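Local coordinates for protein quinoline 2-oxidoreductase large subunit (Pseudomonas putida, PDB 1T3Q) that carries the molybdenum and pterin cytosine dinucleotide of quinoline 2-oxidoreductase, where quinoline is probably hydroxylated at carbon 2, at residues B[687-691]-B[753-757]. Numbering follows the deposited sequence.
Sequences IGQTL and VVAAV
Val753 holds CG1 anti to its backbone N (chi1 -179°), and this methyl reaches across to Thr690, where a chi1 of 58° turns OG1 back over its own helix, within bonding distance of the carbonyl oxygen of Ala686, while the same oxygen faces the valine. The two groups meet closely, with OG1 of Thr690 3.2 Å from CG1 of Val753. This is a van der Waals contact between a hydroxyl oxygen and a branched hydrocarbon; the polar requirement of OG1 is met within its own helix by the hydrogen bond with Ala686. The other branch of the threonine serves the next valine, as its CG2 packs 3.8 Å from CG2 of Val754. Leu691 completes the seat for Val753: CG1 of the valine comes up against the fork of the leucine, 4.0 Å from CG and nearly as close to both terminal methyls. At the margins the touches are lighter, with CG1 of Ile687 4.4 Å from CG2 of Val753 and CD2 of Leu691 4.3 Å from CG2 of Val757. The interface is thus almost wholly apolar and buried, and Val753 contributes the largest share.

Phe660 of strand 655-665 lies against both Ile687 and Val753, so both helices sit on the same strand, while Val754 also rests on Ile380 and Thr384 of helix 375-393. The carbonyl oxygen of Leu691 is hydrogen-bonded to Arg185 of the medium subunit, placing this end of helix 672-692 beside a subunit interface. The two helical segments approach to 10.3 Å between axes at a signed crossing angle of -42°. Running in the same general direction, helices 672-692 and 744-761 thus pack on one another and on the four-stranded mixed sheet of strands 454-467, 636-649, 655-665 and 722-726, an alpha/beta layer in the large subunit of this xanthine dehydrogenase-family enzyme.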
# COMPACT_ATOMS: atom_id res chain seq x y z
N ILE B 687 23.13 -32.20 -1.06
CA ILE B 687 23.04 -33.39 -1.90
C ILE B 687 22.95 -32.93 -3.35
O ILE B 687 23.51 -33.55 -4.26
CB ILE B 687 21.80 -34.22 -1.52
CG1 ILE B 687 22.05 -34.90 -0.17
CG2 ILE B 687 21.48 -35.24 -2.62
CD1 ILE B 687 20.79 -35.49 0.47
N GLY B 688 22.26 -31.81 -3.56
CA GLY B 688 22.13 -31.27 -4.90
C GLY B 688 23.51 -30.89 -5.43
O GLY B 688 23.93 -31.35 -6.49
N GLN B 689 24.23 -30.06 -4.68
CA GLN B 689 25.56 -29.63 -5.12
C GLN B 689 26.53 -30.78 -5.36
O GLN B 689 27.27 -30.78 -6.34
CB GLN B 689 26.20 -28.68 -4.09
CG GLN B 689 27.57 -28.16 -4.56
CD GLN B 689 28.39 -27.51 -3.46
OE1 GLN B 689 29.43 -26.89 -3.72
NE2 GLN B 689 27.94 -27.65 -2.21
N THR B 690 26.52 -31.77 -4.47
CA THR B 690 27.45 -32.88 -4.60
C THR B 690 27.12 -33.99 -5.58
O THR B 690 28.04 -34.67 -6.05
CB THR B 690 27.74 -33.52 -3.22
OG1 THR B 690 26.51 -33.98 -2.63
CG2 THR B 690 28.40 -32.51 -2.30
N LEU B 691 25.85 -34.20 -5.91
CA LEU B 691 25.50 -35.29 -6.81
C LEU B 691 24.70 -34.94 -8.05
O LEU B 691 24.63 -35.75 -8.98
CB LEU B 691 24.72 -36.36 -6.05
CG LEU B 691 25.36 -37.02 -4.83
CD1 LEU B 691 24.35 -37.96 -4.17
CD2 LEU B 691 26.60 -37.79 -5.26
N VAL B 753 28.93 -35.97 1.97
CA VAL B 753 28.57 -36.74 0.78
C VAL B 753 29.80 -37.08 -0.07
O VAL B 753 29.97 -38.23 -0.49
CB VAL B 753 27.55 -36.00 -0.11
CG1 VAL B 753 27.20 -36.87 -1.33
CG2 VAL B 753 26.28 -35.69 0.68
N VAL B 754 30.65 -36.10 -0.32
CA VAL B 754 31.85 -36.35 -1.11
C VAL B 754 32.71 -37.38 -0.38
O VAL B 754 33.23 -38.32 -0.99
CB VAL B 754 32.68 -35.06 -1.31
CG1 VAL B 754 34.01 -35.39 -1.99
CG2 VAL B 754 31.90 -34.08 -2.18
N ALA B 755 32.84 -37.22 0.94
CA ALA B 755 33.63 -38.17 1.72
C ALA B 755 33.00 -39.56 1.62
O ALA B 755 33.70 -40.56 1.53
CB ALA B 755 33.69 -37.73 3.19
N ALA B 756 31.67 -39.62 1.60
CA ALA B 756 30.97 -40.90 1.51
C ALA B 756 31.25 -41.61 0.19
O ALA B 756 31.52 -42.81 0.17
CB ALA B 756 29.46 -40.68 1.67
N VAL B 757 31.18 -40.88 -0.92
CA VAL B 757 31.45 -41.48 -2.22
C VAL B 757 32.87 -42.03 -2.25
O VAL B 757 33.11 -43.14 -2.72
CB VAL B 757 31.28 -40.45 -3.35
CG1 VAL B 757 31.82 -41.01 -4.66
CG2 VAL B 757 29.80 -40.10 -3.50